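Local coordinates for 450aa long hypothetical fmu protein (Pyrococcus horikoshii, PDB 2YXL) that binds the S-adenosylmethionine analogue sinefungin and probably methylates the C5 position of cytosines in RNA, at residues W186-V191 / V243-S248; V210-S215 / L222-P227. All coordinates share one frame; numbering follows the deposited sequence.

After the N-terminal helices the chain lays down strand 186-191, its first strand, passes through helix 198-207, and then makes the hairpin of strands 212-214 and 221-225. Interaction 2 zips up that hairpin across a short turn. Interaction 1 closes a longer loop, bringing 243-248 back to strand 186-191, and interaction 2 is nested wholly inside it. Strands 186-191 and 221-225 are neighbours in one four-stranded antiparallel sheet, with 212-214 and 241-243 at its edges. Interaction 2 therefore builds one border of this ferredoxin-like sheet, while interaction 1 leads from the other border into helix 246-255 and the sinefungin-binding methyltransferase fold. A bond between Ser215 OG and Glu246 OE1 joins the two contacts directly.

Interaction 1: residues W186-V191 / V243-S248; sequences WISIRV and VQEEAS
Ser188 and Gln244 fasten an inner strand of the ferredoxin-like antiparallel sheet to the end of its edge strand, 241-243, just before the chain turns into helix 246-255. The hydroxyl of Ser188 stands anti to its own backbone nitrogen (chi1 -174°), which brings OG within 2.8 Å of Gln244 O in a hydrogen bond. In return, Gln244 N donates to Ser188 O at 3.1 Å, a bent bond that meets the carbonyl from above its plane. Next, Ile189 forms an antiparallel non-hydrogen-bonded pair with Val243, their CA atoms 4.3 Å apart, and the CG2 methyls of both residues pack loosely on the same face. Arg190 reaches over to the extended side chain of Gln244, with guanidinium and amide planes 54° apart. Arg190 NH2 makes a salt bridge with Glu279 of helix 272-280. Gln244 also touches Lys273, predicted to bind S-adenosylmethionine, and lies about 5 Å from the bound sinefungin, side chain to ligand, so this corner borders the cofactor pocket. Arg190 NH1 donates to Gln244 OE1 at 3.0 Å, with OE1 near the guanidinium plane but NH1 well above the amide plane.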
ATOM      1  N   TRP A 186      10.920  -6.723  -3.886  1.00 44.15           N
ATOM      2  CA  TRP A 186      11.626  -5.694  -3.106  1.00 43.79           C
ATOM      3  C   TRP A 186      10.761  -4.964  -2.074  1.00 43.48           C
ATOM      4  O   TRP A 186       9.600  -4.637  -2.329  1.00 43.49           O
ATOM      5  CB  TRP A 186      12.321  -4.686  -4.033  1.00 43.88           C
ATOM      6  CG  TRP A 186      13.400  -5.307  -4.874  1.00 44.09           C
ATOM      7  CD1 TRP A 186      13.243  -5.913  -6.088  1.00 44.18           C
ATOM      8  CD2 TRP A 186      14.797  -5.401  -4.557  1.00 44.04           C
ATOM      9  NE1 TRP A 186      14.453  -6.372  -6.551  1.00 44.45           N
ATOM     10  CE2 TRP A 186      15.426  -6.072  -5.632  1.00 44.22           C
ATOM     11  CE3 TRP A 186      15.580  -4.981  -3.472  1.00 43.73           C
ATOM     12  CZ2 TRP A 186      16.801  -6.334  -5.655  1.00 43.94           C
ATOM     13  CZ3 TRP A 186      16.945  -5.243  -3.493  1.00 43.95           C
ATOM     14  CH2 TRP A 186      17.542  -5.912  -4.580  1.00 44.09           C
ATOM     15  N   ILE A 187      11.350  -4.715  -0.906  1.00 42.90           N
ATOM     16  CA  ILE A 187      10.681  -4.032   0.195  1.00 42.22           C
ATOM     17  C   ILE A 187      11.480  -2.781   0.541  1.00 41.92           C
ATOM     18  O   ILE A 187      12.707  -2.831   0.668  1.00 41.89           O
ATOM     19  CB  ILE A 187      10.554  -4.939   1.445  1.00 42.22           C
ATOM     20  CG1 ILE A 187       9.777  -6.219   1.112  1.00 42.24           C
ATOM     21  CG2 ILE A 187       9.879  -4.190   2.600  1.00 41.99           C
ATOM     22  CD1 ILE A 187      10.161  -7.428   1.963  1.00 41.91           C
ATOM     23  N   SER A 188      10.774  -1.664   0.693  1.00 41.36           N
ATOM     24  CA  SER A 188      11.393  -0.388   1.000  1.00 40.93           C
ATOM     25  C   SER A 188      11.287  -0.073   2.492  1.00 40.71           C
ATOM     26  O   SER A 188      10.203  -0.141   3.072  1.00 40.74           O
ATOM     27  CB  SER A 188      10.750   0.712   0.161  1.00 40.79           C
ATOM     28  OG  SER A 188      11.418   1.947   0.346  1.00 41.31           O
ATOM     29  N   ILE A 189      12.421   0.261   3.108  1.00 40.55           N
ATOM     30  CA  ILE A 189      12.479   0.585   4.540  1.00 40.48           C
ATOM     31  C   ILE A 189      13.251   1.880   4.799  1.00 40.58           C
ATOM     32  O   ILE A 189      14.117   2.262   4.011  1.00 40.57           O
ATOM     33  CB  ILE A 189      13.103  -0.566   5.394  1.00 40.53           C
ATOM     34  CG1 ILE A 189      14.533  -0.893   4.932  1.00 40.50           C
ATOM     35  CG2 ILE A 189      12.214  -1.811   5.375  1.00 40.19           C
ATOM     36  CD1 ILE A 189      15.347  -1.692   5.938  1.00 40.40           C
ATOM     37  N   ARG A 190      12.924   2.554   5.900  1.00 40.64           N
ATOM     38  CA  ARG A 190      13.671   3.735   6.328  1.00 40.59           C
ATOM     39  C   ARG A 190      14.464   3.425   7.591  1.00 40.85           C
ATOM     40  O   ARG A 190      13.967   2.746   8.493  1.00 40.87           O
ATOM     41  CB  ARG A 190      12.741   4.929   6.567  1.00 40.52           C
ATOM     42  CG  ARG A 190      13.459   6.274   6.519  1.00 40.28           C
ATOM     43  CD  ARG A 190      12.574   7.441   6.950  1.00 40.30           C
ATOM     44  NE  ARG A 190      12.405   7.497   8.401  1.00 39.45           N
ATOM     45  CZ  ARG A 190      11.270   7.234   9.046  1.00 39.27           C
ATOM     46  NH1 ARG A 190      10.165   6.907   8.381  1.00 39.15           N
ATOM     47  NH2 ARG A 190      11.238   7.313  10.366  1.00 38.99           N
ATOM     48  N   VAL A 191      15.697   3.922   7.639  1.00 41.05           N
ATOM     49  CA  VAL A 191      16.560   3.768   8.805  1.00 41.27           C
ATOM     50  C   VAL A 191      16.312   4.913   9.788  1.00 41.57           C
ATOM     51  O   VAL A 191      16.379   6.089   9.419  1.00 41.59           O
ATOM     52  CB  VAL A 191      18.061   3.697   8.399  1.00 41.26           C
ATOM     53  CG1 VAL A 191      18.976   3.799   9.616  1.00 41.02           C
ATOM     54  CG2 VAL A 191      18.343   2.413   7.637  1.00 41.10           C
ATOM     55  N   VAL A 243       9.019   0.230   7.723  1.00 38.75           N
ATOM     56  CA  VAL A 243       8.592   0.079   6.329  1.00 38.85           C
ATOM     57  C   VAL A 243       8.016   1.393   5.807  1.00 38.82           C
ATOM     58  O   VAL A 243       7.011   1.882   6.315  1.00 39.09           O
ATOM     59  CB  VAL A 243       7.548  -1.063   6.149  1.00 38.92           C
ATOM     60  CG1 VAL A 243       7.143  -1.206   4.682  1.00 38.76           C
ATOM     61  CG2 VAL A 243       8.095  -2.385   6.669  1.00 38.92           C
ATOM     62  N   GLN A 244       8.669   1.962   4.799  1.00 38.73           N
ATOM     63  CA  GLN A 244       8.214   3.197   4.167  1.00 38.58           C
ATOM     64  C   GLN A 244       8.748   3.287   2.743  1.00 38.51           C
ATOM     65  O   GLN A 244       9.911   2.975   2.488  1.00 38.21           O
ATOM     66  CB  GLN A 244       8.660   4.431   4.972  1.00 38.48           C
ATOM     67  CG  GLN A 244       8.169   5.754   4.391  1.00 38.26           C
ATOM     68  CD  GLN A 244       8.541   6.970   5.224  1.00 38.83           C
ATOM     69  OE1 GLN A 244       9.721   7.269   5.428  1.00 39.26           O
ATOM     70  NE2 GLN A 244       7.526   7.698   5.685  1.00 38.86           N
ATOM     71  N   GLU A 245       7.889   3.727   1.828  1.00 38.59           N
ATOM     72  CA  GLU A 245       8.275   3.970   0.443  1.00 38.83           C
ATOM     73  C   GLU A 245       9.153   5.206   0.337  1.00 38.77           C
ATOM     74  O   GLU A 245       9.054   6.120   1.159  1.00 38.92           O
ATOM     75  CB  GLU A 245       7.040   4.133  -0.449  1.00 38.98           C
ATOM     76  CG  GLU A 245       6.129   2.906  -0.521  1.00 39.85           C
ATOM     77  CD  GLU A 245       6.785   1.690  -1.173  1.00 41.66           C
ATOM     78  OE1 GLU A 245       7.809   1.833  -1.882  1.00 41.91           O
ATOM     79  OE2 GLU A 245       6.263   0.574  -0.977  1.00 42.68           O
ATOM     80  N   GLU A 246      10.014   5.226  -0.681  1.00 38.61           N
ATOM     81  CA  GLU A 246      10.901   6.360  -0.931  1.00 38.37           C
ATOM     82  C   GLU A 246      10.118   7.676  -1.049  1.00 38.09           C
ATOM     83  O   GLU A 246      10.492   8.682  -0.442  1.00 38.18           O
ATOM     84  CB  GLU A 246      11.750   6.116  -2.184  1.00 38.25           C
ATOM     85  CG  GLU A 246      12.846   7.152  -2.411  1.00 37.92           C
ATOM     86  CD  GLU A 246      13.487   7.032  -3.780  1.00 38.53           C
ATOM     87  OE1 GLU A 246      14.610   6.489  -3.868  1.00 40.29           O
ATOM     88  OE2 GLU A 246      12.869   7.462  -4.774  1.00 38.49           O
ATOM     89  N   ALA A 247       9.032   7.649  -1.820  1.00 37.77           N
ATOM     90  CA  ALA A 247       8.176   8.819  -2.025  1.00 37.64           C
ATOM     91  C   ALA A 247       7.631   9.400  -0.714  1.00 37.65           C
ATOM     92  O   ALA A 247       7.567  10.618  -0.543  1.00 37.40           O
ATOM     93  CB  ALA A 247       7.038   8.483  -2.980  1.00 37.36           C
ATOM     94  N   SER A 248       7.256   8.519   0.211  1.00 37.72           N
ATOM     95  CA  SER A 248       6.763   8.930   1.521  1.00 37.99           C
ATOM     96  C   SER A 248       7.842   9.577   2.389  1.00 38.15           C
ATOM     97  O   SER A 248       7.556  10.501   3.152  1.00 38.37           O
ATOM     98  CB  SER A 248       6.146   7.742   2.251  1.00 37.99           C
ATOM     99  OG  SER A 248       4.982   7.287   1.583  1.00 38.28           O
TER

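Interaction 2: residues V210-S215 / L222-P227; sequences VEVVRS and LKIKGP
Val212 and Ile224 sit side by side at the apolar centre of a beta hairpin, the strand pair 212-214 and 221-225 at one border of the ferredoxin-like antiparallel sheet. They form a non-hydrogen-bonded pair with side chains pointing the same way, and Val212 CG1 lies 4.0 Å from Ile224 CG2. The same methyl, placed anti to the backbone nitrogen (chi1 -166°), also meets CB of Leu222, so one branch of Val212 bridges two residues of the facing strand. Val210 extends the cluster, its CG1 set 3.7 Å from Ile224 CB. Helix 198-207 packs on this face, with Leu205 touching Val212 and Ile224 and Ile202 touching Leu222. At the far end of the apolar row, Leu222 CD2 lies against the aliphatic CG of Arg214, whose straight chain runs on to a hydrogen bond between its NE and Pro219 O.

Between the pairs Val212-Ile224 and Arg214-Leu222 lies the hydrogen-bonded pair Val213-Lys223. Val213 N donates to Lys223 O and Lys223 N to Val213 O, both at 2.8 Å and both nearly straight. On the sheet face opposite the helix, Val213 CG1 lies 3.5 Å from Lys223 CB, and Trp186 of the next strand touches both residues. A further backbone bond, Lys225 N to Glu211 O, continues the pairing toward the polar edge.

There Glu211 and Lys225 run alongside each other, pointing the same way. Their charged ends do not meet: Lys225 NZ lies 5.1 Å from Glu211 OE2 and makes its salt bridge with Glu185. The two chains touch through their aliphatic parts, with Glu211 CB 3.9 Å from Lys225 CB.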
ATOM      1  N   VAL A 210      20.342 -11.110   3.083  1.00 43.97           N
ATOM      2  CA  VAL A 210      19.485 -10.043   2.572  1.00 43.65           C
ATOM      3  C   VAL A 210      20.237  -9.134   1.605  1.00 43.40           C
ATOM      4  O   VAL A 210      21.236  -8.510   1.966  1.00 43.39           O
ATOM      5  CB  VAL A 210      18.846  -9.206   3.717  1.00 43.67           C
ATOM      6  CG1 VAL A 210      17.909  -8.147   3.156  1.00 43.60           C
ATOM      7  CG2 VAL A 210      18.095 -10.104   4.691  1.00 43.56           C
ATOM      8  N   GLU A 211      19.742  -9.081   0.373  1.00 43.10           N
ATOM      9  CA  GLU A 211      20.271  -8.208  -0.665  1.00 42.93           C
ATOM     10  C   GLU A 211      19.731  -6.792  -0.447  1.00 42.76           C
ATOM     11  O   GLU A 211      18.514  -6.588  -0.365  1.00 42.63           O
ATOM     12  CB  GLU A 211      19.861  -8.745  -2.034  1.00 42.86           C
ATOM     13  CG  GLU A 211      20.553  -8.101  -3.225  1.00 43.11           C
ATOM     14  CD  GLU A 211      20.262  -8.829  -4.535  1.00 43.42           C
ATOM     15  OE1 GLU A 211      20.655  -8.308  -5.602  1.00 44.32           O
ATOM     16  OE2 GLU A 211      19.648  -9.921  -4.504  1.00 43.57           O
ATOM     17  N   VAL A 212      20.643  -5.824  -0.346  1.00 42.40           N
ATOM     18  CA  VAL A 212      20.297  -4.444   0.003  1.00 42.13           C
ATOM     19  C   VAL A 212      20.779  -3.447  -1.055  1.00 42.00           C
ATOM     20  O   VAL A 212      21.927  -3.507  -1.500  1.00 42.05           O
ATOM     21  CB  VAL A 212      20.894  -4.037   1.378  1.00 42.17           C
ATOM     22  CG1 VAL A 212      20.264  -2.743   1.883  1.00 41.88           C
ATOM     23  CG2 VAL A 212      20.716  -5.152   2.407  1.00 42.12           C
ATOM     24  N   VAL A 213      19.890  -2.538  -1.454  1.00 41.71           N
ATOM     25  CA  VAL A 213      20.254  -1.432  -2.343  1.00 41.52           C
ATOM     26  C   VAL A 213      19.808  -0.089  -1.755  1.00 41.21           C
ATOM     27  O   VAL A 213      18.629   0.128  -1.473  1.00 41.09           O
ATOM     28  CB  VAL A 213      19.743  -1.629  -3.808  1.00 41.69           C
ATOM     29  CG1 VAL A 213      18.278  -2.022  -3.840  1.00 41.64           C
ATOM     30  CG2 VAL A 213      19.984  -0.375  -4.654  1.00 41.56           C
ATOM     31  N   ARG A 214      20.782   0.792  -1.563  1.00 40.83           N
ATOM     32  CA  ARG A 214      20.571   2.092  -0.957  1.00 40.38           C
ATOM     33  C   ARG A 214      19.975   3.067  -1.973  1.00 40.19           C
ATOM     34  O   ARG A 214      20.405   3.108  -3.127  1.00 39.93           O
ATOM     35  CB  ARG A 214      21.905   2.617  -0.422  1.00 40.37           C
ATOM     36  CG  ARG A 214      21.772   3.755   0.558  1.00 40.44           C
ATOM     37  CD  ARG A 214      23.088   4.079   1.230  1.00 39.28           C
ATOM     38  NE  ARG A 214      22.892   5.160   2.188  1.00 38.68           N
ATOM     39  CZ  ARG A 214      23.857   5.766   2.869  1.00 38.25           C
ATOM     40  NH1 ARG A 214      23.536   6.737   3.713  1.00 37.71           N
ATOM     41  NH2 ARG A 214      25.131   5.410   2.715  1.00 37.30           N
ATOM     42  N   SER A 215      18.978   3.837  -1.538  1.00 40.09           N
ATOM     43  CA  SER A 215      18.341   4.850  -2.384  1.00 39.98           C
ATOM     44  C   SER A 215      19.281   6.012  -2.674  1.00 40.03           C
ATOM     45  O   SER A 215      19.975   6.498  -1.782  1.00 40.01           O
ATOM     46  CB  SER A 215      17.062   5.379  -1.732  1.00 40.10           C
ATOM     47  OG  SER A 215      16.672   6.626  -2.290  1.00 39.94           O
ATOM     48  N   LEU A 222      16.310   2.189   2.192  1.00 40.63           N
ATOM     49  CA  LEU A 222      16.935   0.988   1.661  1.00 40.93           C
ATOM     50  C   LEU A 222      15.901   0.096   1.012  1.00 41.37           C
ATOM     51  O   LEU A 222      14.811  -0.106   1.553  1.00 41.47           O
ATOM     52  CB  LEU A 222      17.652   0.206   2.768  1.00 40.74           C
ATOM     53  CG  LEU A 222      18.641   0.923   3.692  1.00 40.35           C
ATOM     54  CD1 LEU A 222      19.010   0.007   4.845  1.00 40.06           C
ATOM     55  CD2 LEU A 222      19.885   1.390   2.942  1.00 39.48           C
ATOM     56  N   LYS A 223      16.242  -0.438  -0.154  1.00 41.91           N
ATOM     57  CA  LYS A 223      15.436  -1.483  -0.764  1.00 42.55           C
ATOM     58  C   LYS A 223      16.072  -2.829  -0.443  1.00 42.46           C
ATOM     59  O   LYS A 223      17.259  -3.042  -0.697  1.00 42.58           O
ATOM     60  CB  LYS A 223      15.279  -1.257  -2.269  1.00 42.59           C
ATOM     61  CG  LYS A 223      14.466  -0.004  -2.603  1.00 43.40           C
ATOM     62  CD  LYS A 223      14.419   0.290  -4.104  1.00 43.67           C
ATOM     63  CE  LYS A 223      13.440   1.439  -4.423  1.00 44.98           C
ATOM     64  NZ  LYS A 223      13.930   2.795  -3.987  1.00 46.83           N
ATOM     65  N   ILE A 224      15.289  -3.713   0.167  1.00 42.54           N
ATOM     66  CA  ILE A 224      15.755  -5.052   0.517  1.00 42.56           C
ATOM     67  C   ILE A 224      14.949  -6.110  -0.230  1.00 42.73           C
ATOM     68  O   ILE A 224      13.737  -5.974  -0.397  1.00 42.80           O
ATOM     69  CB  ILE A 224      15.752  -5.308   2.055  1.00 42.50           C
ATOM     70  CG1 ILE A 224      14.331  -5.278   2.635  1.00 42.67           C
ATOM     71  CG2 ILE A 224      16.663  -4.307   2.768  1.00 42.32           C
ATOM     72  CD1 ILE A 224      14.212  -5.856   4.041  1.00 42.52           C
ATOM     73  N   LYS A 225      15.635  -7.149  -0.695  1.00 42.96           N
ATOM     74  CA  LYS A 225      14.996  -8.213  -1.458  1.00 43.21           C
ATOM     75  C   LYS A 225      14.375  -9.230  -0.505  1.00 43.36           C
ATOM     76  O   LYS A 225      15.083  -9.889   0.262  1.00 43.48           O
ATOM     77  CB  LYS A 225      16.007  -8.888  -2.396  1.00 43.20           C
ATOM     78  CG  LYS A 225      15.379  -9.677  -3.544  1.00 43.27           C
ATOM     79  CD  LYS A 225      16.442 -10.158  -4.522  1.00 43.37           C
ATOM     80  CE  LYS A 225      15.868 -10.460  -5.901  1.00 43.66           C
ATOM     81  NZ  LYS A 225      15.106 -11.740  -5.946  1.00 44.03           N
ATOM     82  N   GLY A 226      13.050  -9.344  -0.558  1.00 43.39           N
ATOM     83  CA  GLY A 226      12.307 -10.289   0.273  1.00 43.47           C
ATOM     84  C   GLY A 226      12.645 -11.742  -0.027  1.00 43.55           C
ATOM     85  O   GLY A 226      13.367 -12.023  -0.987  1.00 43.60           O
ATOM     86  N   PRO A 227      12.127 -12.681   0.791  1.00 43.54           N
ATOM     87  CA  PRO A 227      11.274 -12.414   1.949  1.00 43.53           C
ATOM     88  C   PRO A 227      12.070 -12.023   3.195  1.00 43.48           C
ATOM     89  O   PRO A 227      13.193 -12.491   3.393  1.00 43.59           O
ATOM     90  CB  PRO A 227      10.558 -13.745   2.166  1.00 43.51           C
ATOM     91  CG  PRO A 227      11.506 -14.771   1.658  1.00 43.61           C
ATOM     92  CD  PRO A 227      12.361 -14.124   0.600  1.00 43.51           C
TER